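Local atomic coordinates of nigerythrin (Desulfovibrio vulgaris subsp. vulgaris, PDB entry 1YUZ), a protein that shows NADH peroxidase activity in vitro and carries, in each subunit of a homodimer, a diiron centre and a rubredoxin-like iron centre. Residues M18-T24 against S120-F126; L33-I37 against E80-V84; E40-H44 against E73-I77; L65-T69 against H152-Y156; R144-A148 against P190-R194. All coordinates share one frame; numbering follows the deposited sequence.

Contact 1: M18-T24 against S120-F126; sequences MVADSKT and SDMYPAF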
# COMPACT_ATOMS: atom_id res chain seq x y z
N MET B 18 7.96 -11.80 -8.81
CA MET B 18 6.60 -12.28 -8.58
C MET B 18 6.59 -12.99 -7.24
O MET B 18 7.51 -13.74 -6.92
CB MET B 18 6.19 -13.27 -9.68
CG MET B 18 4.88 -14.00 -9.43
SD MET B 18 4.68 -15.47 -10.46
CE MET B 18 5.53 -16.69 -9.46
N VAL B 19 5.55 -12.75 -6.44
CA VAL B 19 5.45 -13.41 -5.15
C VAL B 19 5.48 -14.92 -5.40
O VAL B 19 4.81 -15.42 -6.30
CB VAL B 19 4.14 -13.03 -4.42
CG1 VAL B 19 4.14 -11.54 -4.12
CG2 VAL B 19 2.93 -13.39 -5.26
N ALA B 20 6.29 -15.64 -4.62
CA ALA B 20 6.43 -17.08 -4.78
C ALA B 20 5.09 -17.81 -4.79
O ALA B 20 4.85 -18.68 -5.63
CB ALA B 20 7.32 -17.64 -3.69
N ASP B 21 4.22 -17.47 -3.84
CA ASP B 21 2.91 -18.10 -3.76
C ASP B 21 1.92 -17.29 -4.60
O ASP B 21 1.03 -16.63 -4.07
CB ASP B 21 2.44 -18.16 -2.30
CG ASP B 21 1.23 -19.06 -2.12
OD1 ASP B 21 0.19 -18.80 -2.76
OD2 ASP B 21 1.32 -20.02 -1.33
N SER B 22 2.10 -17.34 -5.91
CA SER B 22 1.25 -16.62 -6.85
C SER B 22 -0.15 -17.19 -7.01
O SER B 22 -0.34 -18.41 -7.03
CB SER B 22 1.93 -16.55 -8.21
OG SER B 22 1.07 -15.99 -9.18
N LYS B 23 -1.12 -16.30 -7.15
CA LYS B 23 -2.52 -16.69 -7.32
C LYS B 23 -2.93 -16.40 -8.77
O LYS B 23 -4.11 -16.21 -9.06
CB LYS B 23 -3.40 -15.88 -6.37
CG LYS B 23 -2.95 -15.92 -4.92
CD LYS B 23 -3.76 -14.95 -4.07
CE LYS B 23 -3.29 -14.96 -2.62
NZ LYS B 23 -4.04 -13.98 -1.79
N THR B 24 -1.95 -16.39 -9.66
CA THR B 24 -2.21 -16.09 -11.06
C THR B 24 -2.03 -17.27 -12.02
O THR B 24 -0.99 -17.92 -12.03
CB THR B 24 -1.30 -14.94 -11.56
OG1 THR B 24 -1.47 -13.79 -10.71
CG2 THR B 24 -1.64 -14.56 -12.99
N SER B 120 2.72 -7.03 -7.93
CA SER B 120 3.64 -8.00 -7.36
C SER B 120 3.35 -9.45 -7.70
O SER B 120 4.14 -10.34 -7.39
CB SER B 120 3.66 -7.87 -5.84
OG SER B 120 2.44 -8.33 -5.29
N ASP B 121 2.20 -9.70 -8.32
CA ASP B 121 1.81 -11.06 -8.65
C ASP B 121 1.45 -11.22 -10.12
O ASP B 121 2.21 -11.80 -10.89
CB ASP B 121 0.63 -11.47 -7.76
CG ASP B 121 0.27 -12.93 -7.88
OD1 ASP B 121 0.44 -13.50 -8.98
OD2 ASP B 121 -0.20 -13.51 -6.88
N MET B 122 0.30 -10.68 -10.51
CA MET B 122 -0.16 -10.83 -11.88
C MET B 122 0.77 -10.32 -12.97
O MET B 122 1.21 -11.09 -13.82
CB MET B 122 -1.53 -10.19 -12.07
CG MET B 122 -2.14 -10.53 -13.41
SD MET B 122 -3.64 -9.62 -13.76
CE MET B 122 -2.95 -8.07 -14.33
N TYR B 123 1.07 -9.02 -12.98
CA TYR B 123 1.93 -8.52 -14.03
C TYR B 123 3.32 -9.14 -14.01
O TYR B 123 3.86 -9.48 -15.06
CB TYR B 123 1.94 -6.99 -14.04
CG TYR B 123 0.71 -6.42 -14.71
CD1 TYR B 123 -0.12 -5.51 -14.06
CD2 TYR B 123 0.36 -6.81 -16.01
CE1 TYR B 123 -1.27 -5.00 -14.67
CE2 TYR B 123 -0.78 -6.30 -16.63
CZ TYR B 123 -1.59 -5.40 -15.96
OH TYR B 123 -2.71 -4.89 -16.58
N PRO B 124 3.93 -9.31 -12.82
CA PRO B 124 5.26 -9.93 -12.84
C PRO B 124 5.20 -11.34 -13.46
O PRO B 124 6.11 -11.75 -14.18
CB PRO B 124 5.66 -9.96 -11.37
CG PRO B 124 5.06 -8.69 -10.86
CD PRO B 124 3.67 -8.70 -11.50
N ALA B 125 4.12 -12.07 -13.19
CA ALA B 125 3.95 -13.42 -13.74
C ALA B 125 3.83 -13.36 -15.25
O ALA B 125 4.43 -14.17 -15.97
CB ALA B 125 2.70 -14.07 -13.15
N PHE B 126 3.04 -12.41 -15.75
CA PHE B 126 2.84 -12.25 -17.18
C PHE B 126 4.10 -11.74 -17.86
O PHE B 126 4.41 -12.12 -18.99
CB PHE B 126 1.68 -11.30 -17.45
CG PHE B 126 0.33 -11.85 -17.07
CD1 PHE B 126 -0.79 -11.04 -17.13
CD2 PHE B 126 0.18 -13.18 -16.69
CE1 PHE B 126 -2.05 -11.53 -16.82
CE2 PHE B 126 -1.08 -13.69 -16.37
CZ PHE B 126 -2.19 -12.86 -16.44
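Asp121 OD1 is gripped by two hydroxyls: Ser22 OG and Thr24 OG1 each donate to it at 2.6 Å. In this way the loop leading to helix 29-56 of the ferritin-like four-helix bundle is clasped against helix 104-132, where the latter is kinked and has a wider pi-type turn at 120-122. The hydroxyls arrive on opposite faces of the carboxylate plane, the serine on the syn side and somewhat out of plane, the threonine from well above. The other oxygen is held too, for Lys23 N points almost straight at the syn lone pair of Asp121 OD2, at 3.0 Å. With both oxygens engaged, the carboxylate is fixed in rotation, and three donors probably stabilise its negative charge. Asp121 reaches across because its CG stands opposite the backbone N (chi1 -172°). Ser22 OG also accepts from Thr24 N, an ST turn, consistent with both hydroxyls converging on the same carboxylate, and Thr24 OG1 has a further partner in Tyr117 OH. One backbone bond, Val19 N to Ser120 O at 2.9 Å, ties the start of the loop to the helix, while Val19 CG2 lies beside the Asp121 carboxylate. Val19 also packs on Leu106 of the second subunit, placing this end of the clasp at the dimer interface. Apolar contacts complete the join. Met18 lays CB against Pro124 CB and, further out, its sulfur SD against Ala125 CB at 3.6 Å. At the other end Thr24 CG2 meets the Phe126 ring obliquely, 3.5 Å from CE2.

Contact 2: L33-I37 against E80-V84; sequences LKAAI and EYALV
With Ile37 CG1 beside its own backbone N (chi1 -71°) and the chain then extended, CD1 is carried over the backbone of Tyr81, while Glu80, likewise folded toward its N at chi1 -66° and extended beyond CG, runs past Ile37 in the opposite direction. CG1 of Ile37 thereby meets CB of Glu80 at 3.6 Å, and Ile37 CD1 lies 3.6 Å from Tyr81 N. The glutamate end lies over Ala36, whose CB is 3.6 Å from Glu80 OE1; no hydrogen bond crosses here. Glu80 OE2 is instead hydrogen-bonded to Tyr123 OH on helix 104-132. Leu33 and Val84 also pass in opposite senses, and Leu33 CB to Val84 CG2, at 3.5 Å, is tighter than usual for two carbons. The methyls of Leu33 divide the rest: CD1 sits by Leu83 CB, and CD2 touches Leu83 CD1 and Glu80 CB. Lys34 brushes Val84 CG1 with CE, and its extended chain takes NZ to a salt bridge with Glu88. The axes come within 9.4 Å and run antiparallel, 146° between their directions. This is the pairing of consecutive antiparallel helices in a ferritin-like four-helix bundle, with Glu80 lying beside the iron ligand Glu40.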
# COMPACT_ATOMS: atom_id res chain seq x y z
N LEU B 33 -2.54 -11.63 -22.05
CA LEU B 33 -2.95 -10.29 -22.44
C LEU B 33 -4.46 -10.16 -22.28
O LEU B 33 -4.96 -9.16 -21.78
CB LEU B 33 -2.56 -10.01 -23.90
CG LEU B 33 -1.09 -9.64 -24.13
CD1 LEU B 33 -0.74 -9.78 -25.61
CD2 LEU B 33 -0.86 -8.21 -23.66
N LYS B 34 -5.19 -11.19 -22.70
CA LYS B 34 -6.64 -11.18 -22.59
C LYS B 34 -7.06 -11.21 -21.13
O LYS B 34 -8.04 -10.57 -20.75
CB LYS B 34 -7.24 -12.38 -23.32
CG LYS B 34 -7.02 -12.37 -24.82
CD LYS B 34 -7.66 -13.60 -25.44
CE LYS B 34 -7.42 -13.65 -26.94
NZ LYS B 34 -8.00 -14.89 -27.52
N ALA B 35 -6.33 -11.97 -20.32
CA ALA B 35 -6.65 -12.07 -18.90
C ALA B 35 -6.43 -10.72 -18.23
O ALA B 35 -7.21 -10.30 -17.38
CB ALA B 35 -5.78 -13.14 -18.24
N ALA B 36 -5.36 -10.04 -18.62
CA ALA B 36 -5.06 -8.73 -18.05
C ALA B 36 -6.17 -7.76 -18.44
O ALA B 36 -6.64 -6.99 -17.61
CB ALA B 36 -3.72 -8.23 -18.56
N ILE B 37 -6.58 -7.79 -19.70
CA ILE B 37 -7.64 -6.89 -20.15
C ILE B 37 -8.90 -7.15 -19.33
O ILE B 37 -9.57 -6.22 -18.90
CB ILE B 37 -7.94 -7.08 -21.65
CG1 ILE B 37 -6.77 -6.53 -22.47
CG2 ILE B 37 -9.23 -6.38 -22.03
CD1 ILE B 37 -6.82 -6.87 -23.93
N GLU B 80 -2.80 -3.16 -23.98
CA GLU B 80 -2.92 -4.61 -24.08
C GLU B 80 -3.79 -5.01 -25.27
O GLU B 80 -3.44 -5.93 -26.02
CB GLU B 80 -3.49 -5.16 -22.77
CG GLU B 80 -2.49 -4.95 -21.62
CD GLU B 80 -3.11 -4.97 -20.23
OE1 GLU B 80 -4.35 -5.06 -20.09
OE2 GLU B 80 -2.33 -4.89 -19.26
N TYR B 81 -4.89 -4.30 -25.47
CA TYR B 81 -5.79 -4.58 -26.58
C TYR B 81 -5.09 -4.43 -27.93
O TYR B 81 -5.29 -5.24 -28.84
CB TYR B 81 -7.00 -3.64 -26.52
CG TYR B 81 -7.90 -3.73 -27.73
CD1 TYR B 81 -8.57 -4.91 -28.04
CD2 TYR B 81 -8.09 -2.63 -28.56
CE1 TYR B 81 -9.40 -5.00 -29.16
CE2 TYR B 81 -8.92 -2.70 -29.68
CZ TYR B 81 -9.57 -3.89 -29.97
OH TYR B 81 -10.39 -3.97 -31.07
N ALA B 82 -4.26 -3.40 -28.06
CA ALA B 82 -3.54 -3.16 -29.31
C ALA B 82 -2.73 -4.39 -29.69
O ALA B 82 -2.67 -4.76 -30.87
CB ALA B 82 -2.63 -1.95 -29.17
N LEU B 83 -2.10 -5.02 -28.71
CA LEU B 83 -1.30 -6.21 -28.97
C LEU B 83 -2.17 -7.40 -29.35
O LEU B 83 -1.86 -8.14 -30.28
CB LEU B 83 -0.44 -6.57 -27.76
CG LEU B 83 0.68 -5.60 -27.39
CD1 LEU B 83 1.50 -6.18 -26.24
CD2 LEU B 83 1.58 -5.37 -28.60
N VAL B 84 -3.27 -7.59 -28.63
CA VAL B 84 -4.17 -8.70 -28.92
C VAL B 84 -4.79 -8.54 -30.31
O VAL B 84 -4.93 -9.52 -31.04
CB VAL B 84 -5.30 -8.79 -27.87
CG1 VAL B 84 -6.27 -9.90 -28.26
CG2 VAL B 84 -4.71 -9.06 -26.49

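Contact 3: E40-H44 against E73-I77; sequences ETGAH and ELIHI. With FE (Fe (III) ion), chain F; FE2 (Fe (II) ion), chain G.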
# COMPACT_ATOMS: atom_id res chain seq x y z
N GLU B 40 -8.39 -5.71 -15.87
CA GLU B 40 -8.41 -4.25 -15.88
C GLU B 40 -9.80 -3.71 -16.16
O GLU B 40 -10.15 -2.63 -15.69
CB GLU B 40 -7.42 -3.73 -16.92
CG GLU B 40 -5.97 -4.13 -16.62
CD GLU B 40 -5.42 -3.47 -15.36
OE1 GLU B 40 -6.16 -3.30 -14.37
OE2 GLU B 40 -4.22 -3.12 -15.36
N THR B 41 -10.59 -4.47 -16.91
CA THR B 41 -11.95 -4.05 -17.20
C THR B 41 -12.72 -4.08 -15.88
O THR B 41 -13.53 -3.21 -15.60
CB THR B 41 -12.59 -4.99 -18.25
OG1 THR B 41 -11.81 -4.93 -19.45
CG2 THR B 41 -14.01 -4.56 -18.56
N GLY B 42 -12.43 -5.09 -15.06
CA GLY B 42 -13.07 -5.19 -13.77
C GLY B 42 -12.59 -4.06 -12.86
O GLY B 42 -13.38 -3.46 -12.14
N ALA B 43 -11.29 -3.78 -12.90
CA ALA B 43 -10.72 -2.72 -12.08
C ALA B 43 -11.34 -1.37 -12.44
O ALA B 43 -11.64 -0.56 -11.57
CB ALA B 43 -9.21 -2.67 -12.27
N HIS B 44 -11.51 -1.13 -13.74
CA HIS B 44 -12.09 0.12 -14.18
C HIS B 44 -13.50 0.27 -13.63
O HIS B 44 -13.88 1.33 -13.14
CB HIS B 44 -12.12 0.20 -15.71
CG HIS B 44 -12.63 1.50 -16.23
ND1 HIS B 44 -13.97 1.79 -16.34
CD2 HIS B 44 -11.97 2.62 -16.61
CE1 HIS B 44 -14.12 3.03 -16.78
NE2 HIS B 44 -12.92 3.56 -16.95
N GLU B 73 -6.37 2.60 -15.79
CA GLU B 73 -6.61 1.22 -16.16
C GLU B 73 -7.09 1.14 -17.61
O GLU B 73 -6.81 0.17 -18.31
CB GLU B 73 -7.65 0.58 -15.23
CG GLU B 73 -7.35 0.69 -13.73
CD GLU B 73 -5.93 0.30 -13.34
OE1 GLU B 73 -5.33 -0.58 -13.99
OE2 GLU B 73 -5.42 0.86 -12.34
N LEU B 74 -7.81 2.16 -18.06
CA LEU B 74 -8.30 2.19 -19.43
C LEU B 74 -7.12 2.31 -20.39
O LEU B 74 -7.15 1.77 -21.50
CB LEU B 74 -9.28 3.35 -19.63
CG LEU B 74 -10.06 3.34 -20.94
CD1 LEU B 74 -10.82 2.02 -21.08
CD2 LEU B 74 -11.02 4.51 -20.97
N ILE B 75 -6.08 3.02 -19.96
CA ILE B 75 -4.87 3.17 -20.77
C ILE B 75 -4.21 1.80 -20.86
O ILE B 75 -3.73 1.41 -21.92
CB ILE B 75 -3.90 4.21 -20.13
CG1 ILE B 75 -4.49 5.61 -20.29
CG2 ILE B 75 -2.52 4.11 -20.77
CD1 ILE B 75 -3.69 6.69 -19.60
N HIS B 76 -4.18 1.07 -19.74
CA HIS B 76 -3.59 -0.26 -19.73
C HIS B 76 -4.35 -1.17 -20.70
O HIS B 76 -3.74 -1.90 -21.48
CB HIS B 76 -3.65 -0.85 -18.32
CG HIS B 76 -2.79 -0.12 -17.34
ND1 HIS B 76 -2.87 -0.32 -15.98
CD2 HIS B 76 -1.84 0.83 -17.52
CE1 HIS B 76 -2.01 0.47 -15.36
NE2 HIS B 76 -1.37 1.17 -16.28
N ILE B 77 -5.67 -1.11 -20.65
CA ILE B 77 -6.48 -1.92 -21.55
C ILE B 77 -6.14 -1.59 -23.00
O ILE B 77 -5.99 -2.48 -23.83
CB ILE B 77 -7.98 -1.68 -21.31
CG1 ILE B 77 -8.37 -2.27 -19.95
CG2 ILE B 77 -8.80 -2.30 -22.44
CD1 ILE B 77 -9.75 -1.87 -19.49
FE FE F . -4.67 -2.49 -13.16
FE FE2 G . -3.92 0.23 -11.15
O HOH W 1 -4.99 -1.75 -11.37
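Glu40 and Glu73 meet through their carboxylates on one iron, the Fe(III) ion, and this is the tight side of the contact. Glu40 chelates it with OE1 at 2.1 Å and OE2 at 2.3 Å from the metal, its chain bent at chi2 (-67°) to present both oxygens. Glu73 bridges: OE1 binds the Fe(III) ion at 2.2 Å and OE2 the Fe(II) ion at 2.0 Å, while water 1 also touches both metals. The carboxylate planes are turned 41° apart. Glu40 OE1 and Glu73 OE1 come within 2.9 Å, a crowding of like charges that the shared metal probably offsets. His76 ND1 donates to Glu40 OE2 at 3.2 Å, meeting it from above the carboxylate plane, and weakly to Glu73 OE1. Glu40 OE2 is also hydrogen-bonded to Tyr123 OH of helix 104-132. Ile77 CG1 packs on Glu40 CB at 3.5 Å. The other side is looser: His44 CD2 approaches CB of the exposed Leu74 no closer than 4.1 Å. Helices 29-56 and 60-87 run antiparallel here, and the remaining iron ligands come from helix 104-132, with Glu115 and Glu118, and helix 136-161, with Glu149 and His152; His76 packs against the latter helix.

Contact 4: L65-T69 against H152-Y156; sequences LFEAT and HAERY. With FE2 (Fe (II) ion), chain G.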
# COMPACT_ATOMS: atom_id res chain seq x y z
N LEU B 65 -9.28 10.77 -7.36
CA LEU B 65 -8.20 9.80 -7.44
C LEU B 65 -8.73 8.50 -8.07
O LEU B 65 -8.07 7.91 -8.92
CB LEU B 65 -7.62 9.51 -6.05
CG LEU B 65 -6.55 8.41 -6.02
CD1 LEU B 65 -5.41 8.74 -6.98
CD2 LEU B 65 -6.03 8.26 -4.60
N PHE B 66 -9.91 8.07 -7.66
CA PHE B 66 -10.49 6.85 -8.23
C PHE B 66 -10.77 7.05 -9.71
O PHE B 66 -10.58 6.13 -10.51
CB PHE B 66 -11.79 6.48 -7.50
CG PHE B 66 -11.58 5.75 -6.20
CD1 PHE B 66 -12.21 6.19 -5.04
CD2 PHE B 66 -10.78 4.62 -6.13
CE1 PHE B 66 -12.05 5.50 -3.83
CE2 PHE B 66 -10.61 3.93 -4.93
CZ PHE B 66 -11.25 4.37 -3.79
N GLU B 67 -11.21 8.24 -10.09
CA GLU B 67 -11.49 8.53 -11.49
C GLU B 67 -10.21 8.53 -12.31
O GLU B 67 -10.17 8.01 -13.42
CB GLU B 67 -12.23 9.86 -11.61
CG GLU B 67 -13.60 9.80 -10.95
CD GLU B 67 -14.24 11.15 -10.73
OE1 GLU B 67 -13.54 12.19 -10.82
OE2 GLU B 67 -15.46 11.18 -10.44
N ALA B 68 -9.15 9.11 -11.75
CA ALA B 68 -7.87 9.15 -12.44
C ALA B 68 -7.32 7.73 -12.59
O ALA B 68 -6.81 7.37 -13.64
CB ALA B 68 -6.88 10.01 -11.65
N THR B 69 -7.46 6.93 -11.54
CA THR B 69 -6.95 5.56 -11.60
C THR B 69 -7.77 4.70 -12.56
O THR B 69 -7.22 3.84 -13.25
CB THR B 69 -6.90 4.92 -10.20
OG1 THR B 69 -6.25 5.83 -9.29
CG2 THR B 69 -6.08 3.64 -10.24
N HIS B 152 -0.23 3.37 -8.03
CA HIS B 152 -1.63 3.45 -7.65
C HIS B 152 -1.81 2.96 -6.22
O HIS B 152 -2.58 3.54 -5.44
CB HIS B 152 -2.49 2.57 -8.57
CG HIS B 152 -2.48 3.02 -10.00
ND1 HIS B 152 -2.97 2.23 -11.02
CD2 HIS B 152 -2.06 4.17 -10.57
CE1 HIS B 152 -2.85 2.88 -12.17
NE2 HIS B 152 -2.30 4.06 -11.92
N ALA B 153 -1.11 1.89 -5.86
CA ALA B 153 -1.20 1.35 -4.51
C ALA B 153 -0.76 2.41 -3.51
O ALA B 153 -1.43 2.63 -2.50
CB ALA B 153 -0.33 0.10 -4.38
N GLU B 154 0.36 3.07 -3.78
CA GLU B 154 0.85 4.10 -2.87
C GLU B 154 -0.13 5.26 -2.77
O GLU B 154 -0.37 5.77 -1.68
CB GLU B 154 2.22 4.61 -3.31
CG GLU B 154 2.77 5.66 -2.36
CD GLU B 154 4.13 6.20 -2.78
OE1 GLU B 154 4.58 7.18 -2.15
OE2 GLU B 154 4.74 5.65 -3.72
N ARG B 155 -0.69 5.68 -3.90
CA ARG B 155 -1.64 6.79 -3.90
C ARG B 155 -2.86 6.44 -3.06
O ARG B 155 -3.36 7.28 -2.32
CB ARG B 155 -2.06 7.11 -5.34
CG ARG B 155 -0.97 7.78 -6.18
CD ARG B 155 -1.10 9.30 -6.20
NE ARG B 155 -1.12 9.90 -4.87
CZ ARG B 155 -0.06 9.99 -4.07
NH1 ARG B 155 1.12 9.52 -4.47
NH2 ARG B 155 -0.17 10.57 -2.87
N TYR B 156 -3.34 5.21 -3.16
CA TYR B 156 -4.50 4.79 -2.38
C TYR B 156 -4.19 4.77 -0.89
O TYR B 156 -5.01 5.19 -0.08
CB TYR B 156 -4.97 3.41 -2.84
CG TYR B 156 -5.74 3.42 -4.14
CD1 TYR B 156 -5.72 2.31 -4.98
CD2 TYR B 156 -6.54 4.50 -4.51
CE1 TYR B 156 -6.49 2.27 -6.15
CE2 TYR B 156 -7.31 4.47 -5.67
CZ TYR B 156 -7.28 3.35 -6.48
OH TYR B 156 -8.06 3.32 -7.62
FE FE2 G . -3.92 0.23 -11.15
O HOH W 2 -4.17 5.39 -7.43
O HOH W 1 -4.99 -1.75 -11.37
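Tyr156, Thr69 and Leu65 bury the most surface where these almost antiparallel helices face each other, their axes 11.3 Å apart. The Tyr156 side chain spans much of this distance, coming across to Thr69 from the opposite direction and bringing OH to 3.2 Å from Thr69 CB. The same hydroxyl lies at the edge of the Phe66 ring, near its plane, and the two rings pack obliquely, centroids 5.2 Å apart and planes at 44°. Leu65 covers a further part of the tyrosine, with CD2 at 3.8 Å from Tyr156 CD2; its other methyl, CD1, rests on Arg155 CB. Thr69 divides its two branches. Its methyl, standing opposite the backbone N, sits over one face of the His152 imidazole in a CH-pi contact, Thr69 CG2 3.7 Å from the ring centroid. Its hydroxyl turns back along its own helix, Thr69 OG1 donating to Leu65 O at 2.8 Å, and accepts from water 2, which also donates to His152 O and lies over the Tyr156 ring. The water thus links the helices where no direct hydrogen bond does. His152 ND1 binds the Fe(II) ion at 2.2 Å, and NE2 is hydrogen-bonded to Gly178 O of the rubredoxin-like region, so both ring nitrogens are held, fixing the imidazole's rotation. Thr69, backed by Tyr156, is thus second-shell to a histidine ligand of the diiron site in a ferritin-like four-helix bundle.

Contact 5: R144-A148 against P190-R194; sequences RAKLA and PICFR. With FE (Fe (III) ion), chain H.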
# COMPACT_ATOMS: atom_id res chain seq x y z
N ARG B 144 4.94 -1.55 -18.31
CA ARG B 144 4.37 -0.22 -18.11
C ARG B 144 3.19 -0.29 -17.14
O ARG B 144 3.09 0.52 -16.22
CB ARG B 144 3.92 0.39 -19.44
CG ARG B 144 5.06 0.90 -20.32
CD ARG B 144 4.67 2.18 -21.06
NE ARG B 144 5.78 2.74 -21.83
CZ ARG B 144 6.95 3.09 -21.30
NH1 ARG B 144 7.17 2.93 -20.00
NH2 ARG B 144 7.91 3.59 -22.07
N ALA B 145 2.30 -1.26 -17.35
CA ALA B 145 1.15 -1.41 -16.47
C ALA B 145 1.60 -1.72 -15.05
O ALA B 145 1.16 -1.07 -14.10
CB ALA B 145 0.23 -2.53 -16.98
N LYS B 146 2.50 -2.69 -14.91
CA LYS B 146 3.03 -3.11 -13.61
C LYS B 146 3.58 -1.94 -12.80
O LYS B 146 3.30 -1.82 -11.60
CB LYS B 146 4.11 -4.17 -13.83
CG LYS B 146 4.84 -4.66 -12.57
CD LYS B 146 6.06 -3.81 -12.26
CE LYS B 146 6.90 -4.40 -11.13
NZ LYS B 146 6.25 -4.25 -9.80
N LEU B 147 4.35 -1.08 -13.45
CA LEU B 147 4.95 0.07 -12.78
C LEU B 147 3.91 1.05 -12.27
O LEU B 147 4.06 1.62 -11.19
CB LEU B 147 5.92 0.78 -13.72
CG LEU B 147 7.19 -0.01 -14.03
CD1 LEU B 147 7.90 0.62 -15.21
CD2 LEU B 147 8.08 -0.07 -12.81
N ALA B 148 2.86 1.26 -13.05
CA ALA B 148 1.82 2.19 -12.64
C ALA B 148 1.02 1.63 -11.47
O ALA B 148 0.60 2.38 -10.59
CB ALA B 148 0.89 2.49 -13.81
N PRO B 190 7.86 9.45 -14.48
CA PRO B 190 9.00 8.60 -14.13
C PRO B 190 8.95 7.24 -14.83
O PRO B 190 9.95 6.52 -14.87
CB PRO B 190 8.89 8.47 -12.62
CG PRO B 190 7.41 8.50 -12.40
CD PRO B 190 6.97 9.63 -13.32
N ILE B 191 7.80 6.90 -15.39
CA ILE B 191 7.64 5.62 -16.06
C ILE B 191 7.94 5.69 -17.56
O ILE B 191 8.60 4.80 -18.09
CB ILE B 191 6.21 5.05 -15.84
CG1 ILE B 191 6.03 4.69 -14.36
CG2 ILE B 191 5.99 3.82 -16.72
CD1 ILE B 191 4.62 4.22 -14.01
N CYS B 192 7.49 6.75 -18.23
CA CYS B 192 7.71 6.88 -19.67
C CYS B 192 8.34 8.20 -20.12
O CYS B 192 8.57 8.40 -21.31
CB CYS B 192 6.38 6.69 -20.42
SG CYS B 192 5.23 8.06 -20.19
N PHE B 193 8.59 9.10 -19.18
CA PHE B 193 9.20 10.39 -19.46
C PHE B 193 8.35 11.45 -20.17
O PHE B 193 8.88 12.49 -20.57
CB PHE B 193 10.52 10.21 -20.23
CG PHE B 193 11.67 9.71 -19.38
CD1 PHE B 193 11.49 9.35 -18.04
CD2 PHE B 193 12.94 9.60 -19.93
CE1 PHE B 193 12.56 8.89 -17.27
CE2 PHE B 193 14.01 9.13 -19.17
CZ PHE B 193 13.82 8.77 -17.84
N ARG B 194 7.05 11.21 -20.34
CA ARG B 194 6.21 12.22 -20.98
C ARG B 194 6.24 13.48 -20.11
O ARG B 194 6.17 13.39 -18.89
CB ARG B 194 4.76 11.74 -21.12
CG ARG B 194 4.46 10.95 -22.38
CD ARG B 194 4.57 11.81 -23.64
NE ARG B 194 4.47 11.00 -24.86
CZ ARG B 194 3.35 10.78 -25.54
NH1 ARG B 194 2.20 11.31 -25.14
NH2 ARG B 194 3.38 10.01 -26.61
FE FE H . 3.91 7.90 -18.37
O HOH W 3 9.16 2.17 -18.36
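A turn of helix 136-161 faces an irregular loop, the CA atoms of Leu147 and Ile191 lying 7.0 Å apart. The loop belongs to the rubredoxin-like Cys4 iron site, so the contact joins that domain to the ferritin-like helical bundle. Ile191 inserts: its CG1 lies opposite the carbonyl carbon (chi1 -67°) and the chain extends from there, which drives Ile191 CD1 onto the helix, 3.7 Å from Leu147 CB and 3.6 Å from Ala148 N. Its other branch, CG2, touches both Leu147 CD1 and Arg144 NH1. Arg144 is modelled in two conformers; in one, it runs alongside Ile191 in the opposite sense and its guanidinium reaches the loop backbone. There Arg144 NH1 makes a weak, bent bond to Ile191 O at 3.0 Å. Water 3 reinforces it, donating to Ile191 O at 2.7 Å and accepting weakly from Arg144 NH1. Behind the helix, His76 packs on Ala145 and Ala148, so this turn lies between the loop and the diiron surroundings. Cys192 SG binds the Fe(III) ion of the rubredoxin-like site at 2.3 Å, together with Cys174, Cys177 and Cys189. In that arginine conformer Cys192 CB lies over the centre of one guanidinium face, 3.7 Å from Arg144 CZ.

How the contacts relate
Contacts 2 and 3 lie 10 Å apart, centre to centre, along the same antiparallel pair, helices 29-56 and 60-87. Contact 4 uses helix 60-87, on the opposite side of the chain's centre from contact 2, and shares the Fe(II) ion and water 1 with contact 3. Contact 1 opens first along the chain and encloses contacts 2 and 3 in sequence; contact 5 opens after all three have closed and shares helix 136-161 with contact 4. Tyr123 of contact 1 joins Glu40 and Glu80 by probable hydrogen bonds and packs on Ala145. Contacts 3 and 4 supply diiron ligands, contacts 1 and 2 lie to one end, and contact 5 brings the rubredoxin-like iron near, consistent with electron transfer.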